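PDB 5CJP: Ras GTPase-activating-like protein IQGAP2 from Homo sapiens, which carries a domain related to Ras GTPase activators and probably binds Rho-family GTPases in their GTP form as a scaffold rather than speeding hydrolysis. Local coordinates for residues I121-E135 with N260-K272. Numbering follows the deposited sequence.
Sequences IIDDKSLIINTNPVE and NSDQRRNLGSVAK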
loop_
_atom_site.group_PDB
_atom_site.type_symbol
_atom_site.label_atom_id
_atom_site.label_comp_id
_atom_site.label_asym_id
_atom_site.label_seq_id
_atom_site.Cartn_x
_atom_site.Cartn_y
_atom_site.Cartn_z
ATOM N N ILE E 121 16.041 14.121 -28.515
ATOM C CA ILE E 121 16.300 13.113 -29.541
ATOM C C ILE E 121 15.059 12.250 -29.786
ATOM O O ILE E 121 14.887 11.683 -30.877
ATOM C CB ILE E 121 17.480 12.211 -29.130
ATOM C CG1 ILE E 121 18.743 13.057 -28.968
ATOM C CG2 ILE E 121 17.698 11.124 -30.159
ATOM C CD1 ILE E 121 19.870 12.346 -28.272
ATOM N N ILE E 122 14.208 12.153 -28.762
ATOM C CA ILE E 122 12.962 11.371 -28.841
ATOM C C ILE E 122 11.916 12.148 -29.622
ATOM O O ILE E 122 11.235 11.604 -30.483
ATOM C CB ILE E 122 12.372 11.062 -27.419
ATOM C CG1 ILE E 122 13.198 10.012 -26.670
ATOM C CG2 ILE E 122 11.003 10.519 -27.523
ATOM C CD1 ILE E 122 14.555 9.844 -27.168
ATOM N N ASP E 123 11.818 13.436 -29.319
ATOM C CA ASP E 123 10.842 14.315 -29.948
ATOM C C ASP E 123 11.059 14.644 -31.422
ATOM O O ASP E 123 10.108 14.978 -32.132
ATOM C CB ASP E 123 10.738 15.620 -29.148
ATOM C CG ASP E 123 10.106 15.425 -27.777
ATOM O OD1 ASP E 123 9.999 16.422 -27.024
ATOM O OD2 ASP E 123 9.712 14.281 -27.453
ATOM N N ASP E 124 12.296 14.560 -31.894
ATOM C CA ASP E 124 12.556 14.866 -33.295
ATOM C C ASP E 124 11.941 13.798 -34.191
ATOM O O ASP E 124 12.591 12.813 -34.531
ATOM C CB ASP E 124 14.048 14.950 -33.572
ATOM C CG ASP E 124 14.338 15.572 -34.915
ATOM O OD1 ASP E 124 13.439 15.517 -35.785
ATOM O OD2 ASP E 124 15.451 16.106 -35.106
ATOM N N LYS E 125 10.687 14.015 -34.566
ATOM C CA LYS E 125 9.945 13.089 -35.411
ATOM C C LYS E 125 10.575 12.799 -36.772
ATOM O O LYS E 125 10.083 11.948 -37.511
ATOM C CB LYS E 125 8.530 13.627 -35.618
ATOM C CG LYS E 125 7.448 12.776 -34.991
ATOM C CD LYS E 125 6.126 13.524 -34.917
ATOM C CE LYS E 125 6.253 14.780 -34.047
ATOM N NZ LYS E 125 4.955 15.492 -33.877
ATOM N N SER E 126 11.665 13.483 -37.106
ATOM C CA SER E 126 12.314 13.278 -38.396
ATOM C C SER E 126 13.694 12.637 -38.309
ATOM O O SER E 126 14.211 12.133 -39.308
ATOM C CB SER E 126 12.445 14.609 -39.139
ATOM O OG SER E 126 13.632 15.291 -38.763
ATOM N N LEU E 127 14.295 12.674 -37.125
ATOM C CA LEU E 127 15.618 12.104 -36.917
ATOM C C LEU E 127 15.591 10.597 -37.100
ATOM O O LEU E 127 14.788 9.894 -36.484
ATOM C CB LEU E 127 16.115 12.446 -35.520
ATOM C CG LEU E 127 17.509 11.937 -35.158
ATOM C CD1 LEU E 127 18.585 12.550 -36.067
ATOM C CD2 LEU E 127 17.756 12.287 -33.727
ATOM N N ILE E 128 16.472 10.109 -37.968
ATOM C CA ILE E 128 16.575 8.691 -38.281
ATOM C C ILE E 128 18.027 8.370 -38.553
ATOM O O ILE E 128 18.449 8.279 -39.708
ATOM C CB ILE E 128 15.788 8.336 -39.544
ATOM C CG1 ILE E 128 14.308 8.641 -39.343
ATOM C CG2 ILE E 128 15.941 6.878 -39.872
ATOM C CD1 ILE E 128 13.580 8.606 -40.625
ATOM N N ILE E 129 18.801 8.209 -37.489
ATOM C CA ILE E 129 20.206 7.876 -37.627
ATOM C C ILE E 129 20.329 6.367 -37.875
ATOM O O ILE E 129 19.596 5.562 -37.281
ATOM C CB ILE E 129 20.992 8.257 -36.349
ATOM C CG1 ILE E 129 20.852 9.751 -36.079
ATOM C CG2 ILE E 129 22.461 7.904 -36.506
ATOM C CD1 ILE E 129 21.302 10.159 -34.697
ATOM N N ASN E 130 21.235 5.991 -38.769
ATOM C CA ASN E 130 21.471 4.580 -39.080
ATOM C C ASN E 130 22.855 4.415 -39.692
ATOM O O ASN E 130 23.068 4.678 -40.878
ATOM C CB ASN E 130 20.430 4.040 -40.055
ATOM C CG ASN E 130 20.328 2.514 -40.014
ATOM O OD1 ASN E 130 21.330 1.805 -40.062
ATOM N ND2 ASN E 130 19.107 2.013 -39.929
ATOM N N THR E 131 23.791 3.973 -38.867
ATOM C CA THR E 131 25.168 3.789 -39.289
ATOM C C THR E 131 25.421 2.475 -40.022
ATOM O O THR E 131 26.570 2.067 -40.188
ATOM C CB THR E 131 26.091 3.865 -38.067
ATOM O OG1 THR E 131 25.612 2.979 -37.045
ATOM C CG2 THR E 131 26.103 5.275 -37.520
ATOM N N ASN E 132 24.351 1.823 -40.466
ATOM C CA ASN E 132 24.485 0.547 -41.154
ATOM C C ASN E 132 24.131 0.629 -42.631
ATOM O O ASN E 132 22.958 0.648 -43.007
ATOM C CB ASN E 132 23.613 -0.512 -40.470
ATOM C CG ASN E 132 23.842 -1.914 -41.020
ATOM O OD1 ASN E 132 24.671 -2.123 -41.907
ATOM N ND2 ASN E 132 23.104 -2.881 -40.492
ATOM N N PRO E 133 25.158 0.660 -43.493
ATOM C CA PRO E 133 25.020 0.739 -44.948
ATOM C C PRO E 133 23.977 -0.206 -45.537
ATOM O O PRO E 133 23.008 0.255 -46.134
ATOM C CB PRO E 133 26.428 0.431 -45.437
ATOM C CG PRO E 133 27.268 1.070 -44.383
ATOM C CD PRO E 133 26.578 0.612 -43.107
ATOM N N VAL E 134 24.169 -1.517 -45.371
ATOM C CA VAL E 134 23.214 -2.485 -45.922
ATOM C C VAL E 134 21.789 -2.212 -45.472
ATOM O O VAL E 134 20.836 -2.436 -46.228
ATOM C CB VAL E 134 23.560 -3.960 -45.550
ATOM C CG1 VAL E 134 24.821 -4.403 -46.270
ATOM C CG2 VAL E 134 23.734 -4.103 -44.052
ATOM N N GLU E 135 21.636 -1.735 -44.240
ATOM C CA GLU E 135 20.315 -1.418 -43.718
ATOM C C GLU E 135 19.794 -0.156 -44.380
ATOM O O GLU E 135 18.601 -0.031 -44.646
ATOM C CB GLU E 135 20.357 -1.229 -42.200
ATOM C CG GLU E 135 20.070 -2.503 -41.421
ATOM C CD GLU E 135 19.935 -2.274 -39.925
ATOM O OE1 GLU E 135 20.962 -2.015 -39.262
ATOM O OE2 GLU E 135 18.795 -2.351 -39.411
ATOM N N ASN E 260 10.012 4.109 -30.363
ATOM C CA ASN E 260 9.982 3.532 -31.710
ATOM C C ASN E 260 11.327 2.891 -31.980
ATOM O O ASN E 260 12.309 3.184 -31.307
ATOM C CB ASN E 260 9.780 4.608 -32.783
ATOM C CG ASN E 260 8.549 5.444 -32.550
ATOM O OD1 ASN E 260 7.431 4.938 -32.556
ATOM N ND2 ASN E 260 8.747 6.740 -32.349
ATOM N N SER E 261 11.379 2.034 -32.986
ATOM C CA SER E 261 12.630 1.389 -33.331
ATOM C C SER E 261 13.604 2.475 -33.767
ATOM O O SER E 261 14.813 2.364 -33.574
ATOM C CB SER E 261 12.413 0.406 -34.479
ATOM O OG SER E 261 11.309 -0.434 -34.218
ATOM N N ASP E 262 13.068 3.534 -34.364
ATOM C CA ASP E 262 13.893 4.641 -34.834
ATOM C C ASP E 262 14.484 5.435 -33.674
ATOM O O ASP E 262 15.618 5.900 -33.747
ATOM C CB ASP E 262 13.061 5.557 -35.729
ATOM C CG ASP E 262 12.725 4.918 -37.064
ATOM O OD1 ASP E 262 11.694 5.308 -37.656
ATOM O OD2 ASP E 262 13.493 4.041 -37.523
ATOM N N GLN E 263 13.707 5.587 -32.606
ATOM C CA GLN E 263 14.169 6.314 -31.435
ATOM C C GLN E 263 15.200 5.453 -30.721
ATOM O O GLN E 263 16.195 5.964 -30.200
ATOM C CB GLN E 263 12.985 6.641 -30.518
ATOM C CG GLN E 263 11.906 7.474 -31.207
ATOM C CD GLN E 263 10.675 7.708 -30.344
ATOM O OE1 GLN E 263 10.057 6.762 -29.853
ATOM N NE2 GLN E 263 10.307 8.974 -30.167
ATOM N N ARG E 264 14.972 4.142 -30.716
ATOM C CA ARG E 264 15.901 3.199 -30.100
ATOM C C ARG E 264 17.240 3.232 -30.815
ATOM O O ARG E 264 18.298 3.345 -30.184
ATOM C CB ARG E 264 15.367 1.776 -30.195
ATOM C CG ARG E 264 14.759 1.273 -28.929
ATOM C CD ARG E 264 15.803 1.061 -27.852
ATOM N NE ARG E 264 15.233 1.397 -26.548
ATOM C CZ ARG E 264 14.051 0.969 -26.115
ATOM N NH1 ARG E 264 13.311 0.182 -26.881
ATOM N NH2 ARG E 264 13.606 1.342 -24.928
ATOM N N ARG E 265 17.176 3.104 -32.137
ATOM C CA ARG E 265 18.363 3.107 -32.977
ATOM C C ARG E 265 19.124 4.433 -32.848
ATOM O O ARG E 265 20.352 4.467 -32.975
ATOM C CB ARG E 265 17.963 2.846 -34.430
ATOM C CG ARG E 265 19.120 2.511 -35.347
ATOM C CD ARG E 265 18.616 2.344 -36.756
ATOM N NE ARG E 265 17.512 1.392 -36.811
ATOM C CZ ARG E 265 17.652 0.081 -36.632
ATOM N NH1 ARG E 265 18.852 -0.434 -36.389
ATOM N NH2 ARG E 265 16.591 -0.715 -36.691
ATOM N N ASN E 266 18.388 5.512 -32.586
ATOM C CA ASN E 266 19.008 6.822 -32.422
ATOM C C ASN E 266 19.742 6.882 -31.086
ATOM O O ASN E 266 20.942 7.153 -31.048
ATOM C CB ASN E 266 17.956 7.939 -32.500
ATOM C CG ASN E 266 17.554 8.278 -33.940
ATOM O OD1 ASN E 266 16.638 9.067 -34.165
ATOM N ND2 ASN E 266 18.240 7.687 -34.911
ATOM N N LEU E 267 19.032 6.623 -29.992
ATOM C CA LEU E 267 19.651 6.642 -28.668
ATOM C C LEU E 267 20.778 5.629 -28.602
ATOM O O LEU E 267 21.854 5.909 -28.067
ATOM C CB LEU E 267 18.622 6.331 -27.593
ATOM C CG LEU E 267 17.602 7.444 -27.442
ATOM C CD1 LEU E 267 16.408 6.922 -26.675
ATOM C CD2 LEU E 267 18.253 8.653 -26.745
ATOM N N GLY E 268 20.511 4.452 -29.163
ATOM C CA GLY E 268 21.500 3.394 -29.192
ATOM C C GLY E 268 22.740 3.830 -29.937
ATOM O O GLY E 268 23.857 3.523 -29.519
ATOM N N SER E 269 22.564 4.547 -31.042
ATOM C CA SER E 269 23.727 5.002 -31.799
ATOM C C SER E 269 24.568 5.982 -30.981
ATOM O O SER E 269 25.802 5.988 -31.065
ATOM C CB SER E 269 23.292 5.648 -33.111
ATOM O OG SER E 269 22.846 4.668 -34.034
ATOM N N VAL E 270 23.908 6.803 -30.177
ATOM C CA VAL E 270 24.658 7.749 -29.381
ATOM C C VAL E 270 25.473 6.959 -28.387
ATOM O O VAL E 270 26.654 7.225 -28.206
ATOM C CB VAL E 270 23.753 8.722 -28.616
ATOM C CG1 VAL E 270 24.616 9.683 -27.826
ATOM C CG2 VAL E 270 22.855 9.484 -29.575
ATOM N N ALA E 271 24.845 5.972 -27.754
ATOM C CA ALA E 271 25.526 5.139 -26.769
ATOM C C ALA E 271 26.746 4.438 -27.351
ATOM O O ALA E 271 27.758 4.269 -26.673
ATOM C CB ALA E 271 24.579 4.127 -26.217
ATOM N N LYS E 272 26.649 4.023 -28.607
ATOM C CA LYS E 272 27.763 3.350 -29.236
ATOM C C LYS E 272 28.919 4.330 -29.424
ATOM O O LYS E 272 30.059 4.038 -29.057
ATOM C CB LYS E 272 27.339 2.747 -30.574
ATOM C CG LYS E 272 28.402 1.858 -31.198
ATOM C CD LYS E 272 27.910 1.265 -32.482
ATOM C CE LYS E 272 29.007 0.513 -33.219
ATOM N NZ LYS E 272 28.522 0.105 -34.580
#
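Ile121 and Ile122, in the last turn of helix 111-123, meet Leu267 and Val270 on helix 261-278. CD1 of Ile122 lies 3.5 Å from CD1 of Leu267, the two side chains crossing at about a right angle. A branched aliphatic suits position 121 because its two arms serve two neighbours: Ile121 CD1 approaches CG2 of Val270 (4.3 Å) and its CG2 faces CB of Asn266; Ile121 also touches Val183 of helix 167-193. Farther along, Leu127 and Ile129 flank the buried side chain of Asn266. Gln263, in the first turn of helix 261-278, reaches the end of helix 111-123: extended beyond CG (chi2 175°), it carries NE2 to Ile122 O at 2.8 Å, while OE1 accepts from Asn260 N. Short polar side chains suit the linker's Asx turns, Asp124 OD1 accepting from Ser126 N and Asn130 OD1 from Asn132 N. At the outer edge Arg265, bent at chi3 (-53°), passes the amide of Asn130, the amide and guanidinium planes 13° apart. Glu135 OE2 sits over one guanidinium face, 3.6 Å from Arg265 NH1, and Asn132 ND2 donates to Glu135 OE1. Because OE2 lies out of the guanidinium plane, charge alone holds this pair, which demands less exact orientation than the Gln263 bond.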